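Local coordinates for cyclic di-GMP receptor atypical PilZ domain-containing protein (Xanthomonas campestris pv. campestris, PDB 3RQA), which is of unconfirmed function but belongs to the atypical PilZ family of cyclic di-GMP receptors and assembles as a tetramer through an unusual helical bundle, at residues Pro12-Glu17 and Trp156-Phe161; Ala31-Thr36 and His117-Gly122; Ala37-His42 and Leu138-Ala143; Thr97-Gly102 and Ser126-Pro131; Gly102-His105 and Gly110-Leu113. All coordinates share one frame; numbering follows the deposited sequence.

Contact 1 (Pro12-Glu17 and Trp156-Phe161); sequences PAADTE and WLWLRF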
# COMPACT_ATOMS: atom_id res chain seq x y z
N PRO C 12 23.46 21.56 32.06
CA PRO C 12 22.50 22.05 33.04
C PRO C 12 21.43 22.99 32.48
O PRO C 12 20.23 22.72 32.57
CB PRO C 12 23.39 22.74 34.07
CG PRO C 12 24.61 21.90 34.04
CD PRO C 12 24.84 21.69 32.57
N ALA C 13 21.88 24.09 31.89
CA ALA C 13 20.95 25.07 31.34
C ALA C 13 20.04 24.50 30.25
O ALA C 13 18.87 24.86 30.16
CB ALA C 13 21.72 26.25 30.80
N ALA C 14 20.58 23.62 29.42
CA ALA C 14 19.79 23.01 28.35
C ALA C 14 18.78 22.02 28.92
O ALA C 14 17.62 22.02 28.54
CB ALA C 14 20.71 22.31 27.36
N ASP C 15 19.23 21.17 29.84
CA ASP C 15 18.38 20.17 30.47
C ASP C 15 17.20 20.84 31.18
O ASP C 15 16.06 20.37 31.12
CB ASP C 15 19.20 19.34 31.46
CG ASP C 15 18.82 17.87 31.46
OD1 ASP C 15 18.08 17.44 32.37
OD2 ASP C 15 19.25 17.14 30.54
N THR C 16 17.49 21.96 31.84
CA THR C 16 16.45 22.71 32.54
C THR C 16 15.46 23.30 31.52
O THR C 16 14.25 23.20 31.70
CB THR C 16 17.07 23.84 33.40
OG1 THR C 16 17.74 23.26 34.53
CG2 THR C 16 16.00 24.81 33.89
N GLU C 17 15.98 23.90 30.45
CA GLU C 17 15.09 24.48 29.45
C GLU C 17 14.10 23.46 28.88
O GLU C 17 12.91 23.73 28.77
CB GLU C 17 15.90 25.07 28.29
CG GLU C 17 15.03 25.81 27.27
CD GLU C 17 15.84 26.51 26.19
OE1 GLU C 17 16.92 27.07 26.50
OE2 GLU C 17 15.38 26.51 25.02
N TRP C 156 26.31 13.46 23.27
CA TRP C 156 24.92 13.75 23.58
C TRP C 156 24.49 15.11 23.07
O TRP C 156 25.23 16.08 23.13
CB TRP C 156 24.65 13.66 25.09
CG TRP C 156 24.76 12.25 25.61
CD1 TRP C 156 25.87 11.66 26.14
CD2 TRP C 156 23.73 11.26 25.61
NE1 TRP C 156 25.60 10.35 26.48
CE2 TRP C 156 24.29 10.08 26.17
CE3 TRP C 156 22.39 11.25 25.21
CZ2 TRP C 156 23.55 8.90 26.33
CZ3 TRP C 156 21.66 10.08 25.36
CH2 TRP C 156 22.24 8.92 25.92
N LEU C 157 23.26 15.14 22.57
CA LEU C 157 22.66 16.34 22.02
C LEU C 157 21.37 16.67 22.74
O LEU C 157 20.61 15.78 23.11
CB LEU C 157 22.34 16.13 20.53
CG LEU C 157 23.37 16.48 19.45
CD1 LEU C 157 24.79 16.46 19.99
CD2 LEU C 157 23.19 15.51 18.30
N TRP C 158 21.15 17.96 22.97
CA TRP C 158 19.93 18.45 23.58
C TRP C 158 19.31 19.24 22.45
O TRP C 158 19.86 20.25 22.01
CB TRP C 158 20.24 19.36 24.77
CG TRP C 158 20.61 18.62 26.02
CD1 TRP C 158 19.85 18.46 27.14
CD2 TRP C 158 21.84 17.93 26.27
NE1 TRP C 158 20.52 17.71 28.07
CE2 TRP C 158 21.75 17.37 27.56
CE3 TRP C 158 23.01 17.72 25.52
CZ2 TRP C 158 22.78 16.61 28.13
CZ3 TRP C 158 24.04 16.97 26.09
CH2 TRP C 158 23.92 16.43 27.38
N LEU C 159 18.18 18.76 21.95
CA LEU C 159 17.49 19.42 20.86
C LEU C 159 16.17 20.05 21.32
O LEU C 159 15.40 19.42 22.05
CB LEU C 159 17.20 18.43 19.73
CG LEU C 159 18.30 17.65 18.99
CD1 LEU C 159 19.32 18.60 18.42
CD2 LEU C 159 18.96 16.65 19.91
N ARG C 160 15.92 21.28 20.89
CA ARG C 160 14.69 21.98 21.23
C ARG C 160 13.86 22.04 19.94
O ARG C 160 14.34 22.58 18.94
CB ARG C 160 14.97 23.40 21.71
CG ARG C 160 13.71 24.14 22.14
CD ARG C 160 13.65 25.52 21.54
NE ARG C 160 14.61 26.44 22.15
CZ ARG C 160 15.46 27.20 21.47
NH1 ARG C 160 15.47 27.15 20.14
NH2 ARG C 160 16.27 28.03 22.11
N PHE C 161 12.65 21.49 19.97
CA PHE C 161 11.80 21.49 18.79
C PHE C 161 11.40 22.90 18.39
O PHE C 161 11.25 23.77 19.25
CB PHE C 161 10.51 20.66 19.00
CG PHE C 161 10.74 19.25 19.51
CD1 PHE C 161 11.62 18.39 18.84
CD2 PHE C 161 10.09 18.79 20.65
CE1 PHE C 161 11.84 17.10 19.31
CE2 PHE C 161 10.31 17.50 21.13
CZ PHE C 161 11.19 16.65 20.46
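Asp15 and Trp158 carry the central bond between the N-terminal helix and the barrel. The indole NE1 of Trp158 donates to Asp15 OD2 over 2.8 Å with an N-H...O angle of 169°, so the bond is nearly straight. OD2 lies in the ring plane at the indole edge and accepts on its anti lone pair, while the carboxylate itself is steeply turned against the ring. Beside this bond the methyl of Ala14 rests against the root of the indole, with Ala14 CB 3.9 Å from Trp158 CG. Further along the helix, Glu17 reaches Arg160 in a salt bridge: Arg160 NE donates to Glu17 OE2 at 3.0 Å, and a weak second bond comes from Arg160 NH2 to the same oxygen. The two flat groups are nearly coplanar, 19° apart. Glu17 gets there with its chain stretched, whereas the arginine chain is bent at chi2 and chi3 to turn its edge to the acid.

In the second shell, Asp15 OD2 also makes a salt bridge to Arg112 NH1. That one oxygen is thus held by an indole and a guanidinium, which would probably keep the carboxylate ionised. The Trp158 side chain also touches Leu10 and Ala11, just ahead of the helix.

The axes of helix 12-17 and strand 156-161 pass 9.0 Å apart at 40°. The helix lies on the outside of the barrel, against strand 155-161, which runs between strands 110-115 and 139-150; Ala14 also touches Ala147 of the latter.

Contact 2 (Ala31-Thr36 and His117-Gly122); sequences AGFHVT and HAHPPG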
# COMPACT_ATOMS: atom_id res chain seq x y z
N ALA C 31 15.72 6.43 17.56
CA ALA C 31 15.86 7.88 17.50
C ALA C 31 17.10 8.33 16.77
O ALA C 31 18.11 7.63 16.73
CB ALA C 31 15.89 8.44 18.91
N GLY C 32 17.03 9.53 16.19
CA GLY C 32 18.16 10.07 15.47
C GLY C 32 17.98 11.55 15.17
O GLY C 32 16.90 12.10 15.32
N PHE C 33 19.07 12.19 14.76
CA PHE C 33 19.06 13.61 14.41
C PHE C 33 19.83 13.78 13.11
O PHE C 33 20.89 13.18 12.93
CB PHE C 33 19.70 14.44 15.53
CG PHE C 33 19.91 15.89 15.18
CD1 PHE C 33 21.17 16.35 14.80
CD2 PHE C 33 18.85 16.79 15.22
CE1 PHE C 33 21.36 17.69 14.46
CE2 PHE C 33 19.03 18.13 14.88
CZ PHE C 33 20.29 18.58 14.50
N HIS C 34 19.28 14.57 12.20
CA HIS C 34 19.90 14.82 10.90
C HIS C 34 19.88 16.30 10.59
O HIS C 34 18.84 16.94 10.75
CB HIS C 34 19.16 14.06 9.79
CG HIS C 34 19.62 12.65 9.61
ND1 HIS C 34 20.89 12.34 9.17
CD2 HIS C 34 18.98 11.48 9.78
CE1 HIS C 34 21.01 11.03 9.08
NE2 HIS C 34 19.86 10.48 9.44
N VAL C 35 21.00 16.83 10.13
CA VAL C 35 21.10 18.25 9.81
C VAL C 35 20.35 18.63 8.56
O VAL C 35 19.79 19.72 8.47
CB VAL C 35 22.57 18.70 9.61
CG1 VAL C 35 22.61 20.20 9.30
CG2 VAL C 35 23.39 18.39 10.84
N THR C 36 20.35 17.75 7.58
CA THR C 36 19.65 18.08 6.34
C THR C 36 18.19 17.62 6.39
O THR C 36 17.82 16.54 5.91
CB THR C 36 20.38 17.49 5.13
OG1 THR C 36 21.73 17.97 5.13
CG2 THR C 36 19.71 17.92 3.84
N HIS C 117 27.77 11.61 15.74
CA HIS C 117 28.67 12.76 15.64
C HIS C 117 28.12 13.94 16.44
O HIS C 117 26.92 14.15 16.50
CB HIS C 117 28.84 13.16 14.17
CG HIS C 117 29.30 12.04 13.29
ND1 HIS C 117 30.54 11.45 13.44
CD2 HIS C 117 28.69 11.39 12.28
CE1 HIS C 117 30.66 10.47 12.56
NE2 HIS C 117 29.56 10.41 11.84
N ALA C 118 29.02 14.70 17.06
CA ALA C 118 28.59 15.87 17.83
C ALA C 118 28.18 16.95 16.85
O ALA C 118 28.52 16.90 15.67
CB ALA C 118 29.73 16.37 18.71
N HIS C 119 27.44 17.94 17.34
CA HIS C 119 26.99 19.05 16.52
C HIS C 119 26.94 20.27 17.42
O HIS C 119 26.26 20.25 18.44
CB HIS C 119 25.61 18.78 15.94
CG HIS C 119 25.63 17.91 14.73
ND1 HIS C 119 26.04 18.37 13.49
CD2 HIS C 119 25.31 16.60 14.55
CE1 HIS C 119 25.98 17.38 12.61
NE2 HIS C 119 25.54 16.30 13.23
N PRO C 120 27.66 21.34 17.06
CA PRO C 120 27.66 22.54 17.89
C PRO C 120 26.29 23.13 18.12
O PRO C 120 25.40 23.06 17.26
CB PRO C 120 28.58 23.48 17.11
CG PRO C 120 28.33 23.09 15.68
CD PRO C 120 28.35 21.58 15.78
N PRO C 121 26.07 23.71 19.32
CA PRO C 121 24.77 24.32 19.60
C PRO C 121 24.48 25.35 18.52
O PRO C 121 25.37 26.09 18.11
CB PRO C 121 24.96 24.93 20.99
CG PRO C 121 26.43 24.99 21.19
CD PRO C 121 26.94 23.76 20.50
N GLY C 122 23.25 25.36 18.04
CA GLY C 122 22.89 26.30 16.99
C GLY C 122 22.65 25.54 15.70
O GLY C 122 22.00 26.04 14.78
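Phe33 and His119 meet as an offset edge-to-face aromatic pair. The CE1 corner of the phenyl ring points at one face of the imidazole, with Phe33 CE1 4.1 Å from His119 CD2. The ring centroids are 5.7 Å apart and the planes make an angle of 69°. The phenyl ring lies inside the PilZ barrel, where it packs with Leu157, Leu159 and Val145, and keeps its CE1 edge at His119.

The aliphatic part comes from Val35, just past the end of strand 24-34. Its CG2 methyl approaches the other end of the same imidazole obliquely, and Val35 CG2 lies 3.3 Å from His119 CE1. His119 is therefore touched at CD2 by the phenyl ring and at CE1 by the methyl.

On the polar side, His119 is tied to the barrel by its backbone, through a weak hydrogen bond from its N to Ser148 OG.

No hydrogen bond joins 31-36 to 117-122. The contact rests on dispersion and on the aromatic C-H edge facing a pi cloud: between these two segments, the loop that follows strand 110-115 meets strand 24-34 and Val35 just after it through the imidazole alone.

Contact 3 (Ala37-His42 and Leu138-Ala143); sequences ADPGSH and LLQLPA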
# COMPACT_ATOMS: atom_id res chain seq x y z
N ALA C 37 17.38 18.50 6.98
CA ALA C 37 15.95 18.29 7.17
C ALA C 37 15.15 17.85 5.93
O ALA C 37 15.68 17.76 4.83
CB ALA C 37 15.32 19.55 7.77
N ASP C 38 13.87 17.60 6.17
CA ASP C 38 12.89 17.16 5.18
C ASP C 38 11.72 16.59 6.00
O ASP C 38 11.07 15.62 5.59
CB ASP C 38 13.48 16.05 4.32
CG ASP C 38 14.09 14.93 5.14
OD1 ASP C 38 15.17 15.17 5.75
OD2 ASP C 38 13.50 13.83 5.20
N PRO C 39 11.44 17.20 7.17
CA PRO C 39 10.37 16.77 8.08
C PRO C 39 8.99 16.63 7.46
O PRO C 39 8.32 15.60 7.61
CB PRO C 39 10.37 17.86 9.16
CG PRO C 39 11.72 18.49 9.04
CD PRO C 39 11.92 18.53 7.57
N GLY C 40 8.57 17.66 6.75
CA GLY C 40 7.25 17.65 6.17
C GLY C 40 6.44 18.67 6.94
O GLY C 40 7.00 19.66 7.43
N SER C 41 5.14 18.43 7.09
CA SER C 41 4.29 19.39 7.78
C SER C 41 3.93 19.02 9.22
O SER C 41 4.09 17.88 9.66
CB SER C 41 3.00 19.58 6.99
OG SER C 41 2.21 18.40 7.06
N HIS C 42 3.43 20.01 9.94
CA HIS C 42 2.99 19.81 11.31
C HIS C 42 1.81 18.84 11.28
O HIS C 42 1.72 17.93 12.11
CB HIS C 42 2.53 21.15 11.92
CG HIS C 42 3.66 22.04 12.35
ND1 HIS C 42 3.47 23.35 12.72
CD2 HIS C 42 4.98 21.78 12.54
CE1 HIS C 42 4.62 23.87 13.12
NE2 HIS C 42 5.56 22.93 13.01
N LEU C 138 8.01 7.20 10.71
CA LEU C 138 8.79 8.11 11.53
C LEU C 138 8.16 9.46 11.76
O LEU C 138 7.49 10.03 10.90
CB LEU C 138 10.19 8.28 10.94
CG LEU C 138 10.97 6.97 10.73
CD1 LEU C 138 12.39 7.27 10.24
CD2 LEU C 138 11.02 6.21 12.04
N LEU C 139 8.36 9.96 12.97
CA LEU C 139 7.89 11.28 13.35
C LEU C 139 9.13 12.15 13.14
O LEU C 139 10.20 11.87 13.70
CB LEU C 139 7.48 11.29 14.82
CG LEU C 139 6.98 12.63 15.40
CD1 LEU C 139 5.60 12.98 14.82
CD2 LEU C 139 6.92 12.53 16.93
N GLN C 140 9.03 13.18 12.30
CA GLN C 140 10.17 14.06 12.09
C GLN C 140 9.81 15.41 12.66
O GLN C 140 8.74 15.93 12.37
CB GLN C 140 10.52 14.20 10.61
CG GLN C 140 10.94 12.90 9.95
CD GLN C 140 11.84 13.13 8.74
OE1 GLN C 140 12.23 12.19 8.06
NE2 GLN C 140 12.18 14.39 8.49
N LEU C 141 10.69 15.96 13.48
CA LEU C 141 10.45 17.25 14.11
C LEU C 141 11.64 18.21 13.97
O LEU C 141 12.71 17.97 14.52
CB LEU C 141 10.14 17.05 15.60
CG LEU C 141 8.94 16.17 15.95
CD1 LEU C 141 8.76 16.12 17.47
CD2 LEU C 141 7.69 16.71 15.29
N PRO C 142 11.46 19.30 13.21
CA PRO C 142 12.53 20.29 13.03
C PRO C 142 12.99 20.74 14.42
O PRO C 142 12.16 20.93 15.31
CB PRO C 142 11.84 21.40 12.26
CG PRO C 142 10.90 20.64 11.37
CD PRO C 142 10.33 19.58 12.31
N ALA C 143 14.29 20.89 14.61
CA ALA C 143 14.82 21.29 15.91
C ALA C 143 16.20 21.95 15.83
O ALA C 143 16.89 21.85 14.82
CB ALA C 143 14.90 20.08 16.83
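Pro39 sits over Gln140 and Pro142, where the loop leading into helix 42-55 crosses the first residues of strand 139-150 in the six-stranded antiparallel barrel of this PilZ domain. Gln140 points up to the loop, the Pro142 ring flanks it, and the Pro39 ring settles against the two of them.

Gln140 rises from the strand and continues extended beyond CG, which brings its amide beneath the Asp38-Pro39 link. There Gln140 NE2 comes unusually close to Pro39 CA, so the exact placing of the amide is doubtful. Lower down the same side chain, Gln140 CB packs against Pro39 CB at 3.9 Å. The Asp38 carboxylate stands almost perpendicular to the amide, at 89°, but Asp38 is poorly ordered, so little should be read into its exact pose.

The two proline rings cross at a slant between loop and strand, the CB-CG side of Pro39 meeting the CG-CD side of Pro142.

Just beyond, Ser41 is the N-cap of helix 42-55 and its OG hydrogen-bonds Thr44 OG1. Ser126, on the neighbouring strand 124-129, touches both Ala37 and Pro39, while Leu128 of that strand packs on Gln140. The tightest carbon pair joins the two rings: Pro39 CG stands 3.3 Å from Pro142 CG, closer than a normal van der Waals distance.

Contact 4 (Thr97-Gly102 and Ser126-Pro131); sequences TRLALG and SVLLQP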
# COMPACT_ATOMS: atom_id res chain seq x y z
N THR C 97 15.66 2.50 5.91
CA THR C 97 16.77 2.26 6.82
C THR C 97 16.24 2.61 8.20
O THR C 97 15.75 3.72 8.41
CB THR C 97 17.97 3.18 6.50
OG1 THR C 97 18.36 3.02 5.13
CG2 THR C 97 19.16 2.85 7.40
N ARG C 98 16.34 1.68 9.13
CA ARG C 98 15.84 1.92 10.48
C ARG C 98 16.79 2.79 11.30
O ARG C 98 18.00 2.80 11.08
CB ARG C 98 15.63 0.60 11.23
CG ARG C 98 14.84 -0.46 10.49
CD ARG C 98 15.76 -1.42 9.75
NE ARG C 98 15.08 -2.65 9.35
CZ ARG C 98 14.06 -2.69 8.49
NH1 ARG C 98 13.61 -1.57 7.93
NH2 ARG C 98 13.49 -3.85 8.20
N LEU C 99 16.22 3.51 12.25
CA LEU C 99 17.01 4.36 13.13
C LEU C 99 17.61 3.42 14.17
O LEU C 99 17.10 2.32 14.39
CB LEU C 99 16.12 5.39 13.82
CG LEU C 99 15.41 6.39 12.92
CD1 LEU C 99 14.21 6.98 13.65
CD2 LEU C 99 16.38 7.48 12.48
N ALA C 100 18.68 3.84 14.82
CA ALA C 100 19.29 3.01 15.84
C ALA C 100 18.54 3.19 17.16
O ALA C 100 18.07 4.27 17.47
CB ALA C 100 20.75 3.39 16.03
N LEU C 101 18.44 2.11 17.92
CA LEU C 101 17.78 2.13 19.22
C LEU C 101 18.61 2.93 20.22
O LEU C 101 19.83 2.76 20.30
CB LEU C 101 17.60 0.71 19.74
CG LEU C 101 16.25 0.05 19.54
CD1 LEU C 101 16.33 -1.40 19.99
CD2 LEU C 101 15.20 0.81 20.33
N GLY C 102 17.95 3.78 20.99
CA GLY C 102 18.69 4.56 21.97
C GLY C 102 17.84 5.06 23.12
O GLY C 102 16.63 5.22 23.01
N SER C 126 16.61 18.03 11.93
CA SER C 126 15.40 17.32 12.29
C SER C 126 15.64 16.10 13.16
O SER C 126 16.53 15.30 12.89
CB SER C 126 14.65 16.88 11.04
OG SER C 126 14.08 18.01 10.40
N VAL C 127 14.86 16.00 14.22
CA VAL C 127 14.93 14.85 15.11
C VAL C 127 14.06 13.79 14.44
O VAL C 127 12.93 14.08 14.05
CB VAL C 127 14.32 15.18 16.50
CG1 VAL C 127 13.98 13.91 17.24
CG2 VAL C 127 15.28 16.03 17.31
N LEU C 128 14.59 12.59 14.25
CA LEU C 128 13.82 11.50 13.65
C LEU C 128 13.50 10.50 14.75
O LEU C 128 14.39 10.12 15.52
CB LEU C 128 14.58 10.82 12.50
CG LEU C 128 14.43 11.50 11.13
CD1 LEU C 128 15.00 12.92 11.19
CD2 LEU C 128 15.16 10.70 10.06
N LEU C 129 12.24 10.08 14.82
CA LEU C 129 11.78 9.17 15.85
C LEU C 129 10.74 8.18 15.33
O LEU C 129 9.88 8.54 14.53
CB LEU C 129 11.13 10.00 16.96
CG LEU C 129 11.62 10.12 18.41
CD1 LEU C 129 13.11 10.38 18.49
CD2 LEU C 129 10.82 11.25 19.06
N GLN C 130 10.81 6.93 15.79
CA GLN C 130 9.80 5.94 15.40
C GLN C 130 8.97 5.78 16.67
O GLN C 130 9.32 5.02 17.57
CB GLN C 130 10.40 4.58 15.03
CG GLN C 130 9.36 3.61 14.49
CD GLN C 130 9.90 2.22 14.24
OE1 GLN C 130 11.00 2.05 13.73
NE2 GLN C 130 9.12 1.20 14.58
N PRO C 131 7.85 6.51 16.76
CA PRO C 131 6.94 6.52 17.90
C PRO C 131 6.29 5.20 18.28
O PRO C 131 6.23 4.85 19.46
CB PRO C 131 5.91 7.58 17.50
CG PRO C 131 5.83 7.40 16.03
CD PRO C 131 7.29 7.28 15.63
O HOH W 1 13.57 3.06 12.56
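Leu99 lays its two methyls against Leu128 and the chain that follows it, on the outer side of the PilZ beta-barrel. Here the segment leading into strand 101-107 passes the end of strand 124-129. The two strands are not neighbours along the chain of pairings: strand 24-34 runs between them, bonded through its backbone to Ala100 on one flank and to Leu128 on the other.

The apolar contact is made by the forked end of Leu99. A chi1 of -63° swings the fork clear of the residue's own carbonyl and aims it at the strand. Leu99 CD2 meets Leu128 CB at 3.8 Å, and the two leucine side chains cross at about a right angle. Leu99 CD1 turns instead to the backbone, 3.7 Å from Leu128 O, 3.9 Å from Leu129 N and 4.0 Å from Gln130 N. One methyl thus lies along the peptide units that carry the chain out of the strand. Pro30 and Leu138 also pack on Leu99, while Leu129 directs its CB the other way and packs on Ala31.

The polar part runs through water, since no direct hydrogen bond crosses. Gln130 keeps its chain extended and sends its amide oxygen towards the backbone of Leu99, with a single water between them. The water accepts from Leu99 N at 2.7 Å and donates to Gln130 OE1 at 3.0 Å.

Contact 5 (Gly102-His105 and Gly110-Leu113); sequences GTVH and GIRL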
# COMPACT_ATOMS: atom_id res chain seq x y z
N GLY C 102 17.95 3.78 20.99
CA GLY C 102 18.69 4.56 21.97
C GLY C 102 17.84 5.06 23.12
O GLY C 102 16.63 5.22 23.01
N THR C 103 18.50 5.31 24.25
CA THR C 103 17.82 5.82 25.41
C THR C 103 17.75 7.32 25.20
O THR C 103 18.75 7.95 24.84
CB THR C 103 18.60 5.52 26.70
OG1 THR C 103 18.74 4.09 26.84
CG2 THR C 103 17.86 6.07 27.91
N VAL C 104 16.56 7.88 25.38
CA VAL C 104 16.35 9.31 25.17
C VAL C 104 15.49 9.89 26.29
O VAL C 104 14.82 9.15 27.02
CB VAL C 104 15.65 9.56 23.81
CG1 VAL C 104 16.37 8.80 22.71
CG2 VAL C 104 14.18 9.12 23.87
N HIS C 105 15.53 11.21 26.43
CA HIS C 105 14.73 11.92 27.41
C HIS C 105 13.89 12.85 26.55
O HIS C 105 14.39 13.82 25.97
CB HIS C 105 15.60 12.71 28.39
CG HIS C 105 14.97 12.88 29.74
ND1 HIS C 105 15.26 13.95 30.56
CD2 HIS C 105 14.07 12.12 30.41
CE1 HIS C 105 14.56 13.84 31.68
NE2 HIS C 105 13.83 12.74 31.61
N GLY C 110 11.48 19.32 23.71
CA GLY C 110 12.61 18.79 22.97
C GLY C 110 13.02 17.40 23.42
O GLY C 110 12.24 16.69 24.09
N ILE C 111 14.24 17.00 23.08
CA ILE C 111 14.74 15.68 23.41
C ILE C 111 16.26 15.62 23.60
O ILE C 111 17.01 16.39 23.00
CB ILE C 111 14.30 14.66 22.31
CG1 ILE C 111 14.68 13.23 22.70
CG2 ILE C 111 14.95 15.02 20.98
CD1 ILE C 111 14.06 12.18 21.77
N ARG C 112 16.68 14.72 24.47
CA ARG C 112 18.09 14.49 24.74
C ARG C 112 18.34 13.08 24.24
O ARG C 112 17.75 12.13 24.75
CB ARG C 112 18.36 14.55 26.24
CG ARG C 112 19.79 14.23 26.65
CD ARG C 112 19.96 14.37 28.16
NE ARG C 112 19.50 13.19 28.90
CZ ARG C 112 18.94 13.22 30.11
NH1 ARG C 112 18.76 14.37 30.74
NH2 ARG C 112 18.59 12.09 30.69
N LEU C 113 19.19 12.96 23.22
CA LEU C 113 19.51 11.67 22.63
C LEU C 113 20.97 11.59 22.22
O LEU C 113 21.65 12.62 22.07
CB LEU C 113 18.59 11.40 21.43
CG LEU C 113 18.59 12.43 20.30
CD1 LEU C 113 19.83 12.27 19.44
CD2 LEU C 113 17.34 12.25 19.46
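His105 and Arg112 form an antiparallel hydrogen-bonded pair, their CA atoms 5.0 Å apart, with His105 N to Arg112 O and Arg112 N to His105 O both 2.9 Å. The short strand segments run at 144° to one another, the strong twist expected in a closed barrel. Two CA-H...O contacts, Val104 CA to Arg112 O and Ile111 CA to His105 O, reinforce the pairing.

On the face carrying His105 and Arg112, the guanidinium lies beneath the histidine. His105 CB sits over the centre of the guanidinium plane of Arg112, 3.7 Å above it, and His105 ND1 is 3.5 Å from Arg112 NH1; ring and guanidinium planes are 27° apart. The arginine chain leaves the strand straight and bends only at chi3 (82°), folding its flat end under the neighbour. Arg112 NH1 is taken by Asp15 in a salt bridge; Glu26 offers NH2 a long, weak ion pair. The buried charge is therefore met by an acid from the N-terminal helix while the histidine covers one face.

On the other face Val104 lies between two aliphatic chains. Val104 CB is 3.7 Å from Ile111 CD1, and Val104 CG1 is 3.7 Å from Leu113 CB, Val104 and Leu113 pointing the same way side by side.

In the barrel the hairpin is flanked by strand 24-34, paired with 101-107, and by strand 155-161, paired with 110-115. Ile111 reaches Val127 and Leu129 of strand 124-129 inside, and Phe19 of helix 12-19 meets the His105 ring on the outside.

All five contacts reach one closed antiparallel barrel, whose strands are ordered 24-34, 101-107, 110-115, 155-161, 139-150 and 124-129. Along the chain, contact 1 closes a loop that encloses the others; contacts 2 and 3 cross, and contacts 4 and 5 both start from Gly102's strand. Contacts 1 and 5 are close, with centres 10 Å apart, and the Asp15-Arg112 salt bridge links them, whereas contacts 1 and 3 have centres 19 Å apart. Contacts 3 and 4 share the pairing of strands 124-129 and 139-150. The N-terminal helix and loops are thus fastened to a barrel of which the hairpin is part, and no other chain of the tetramer touches these segments.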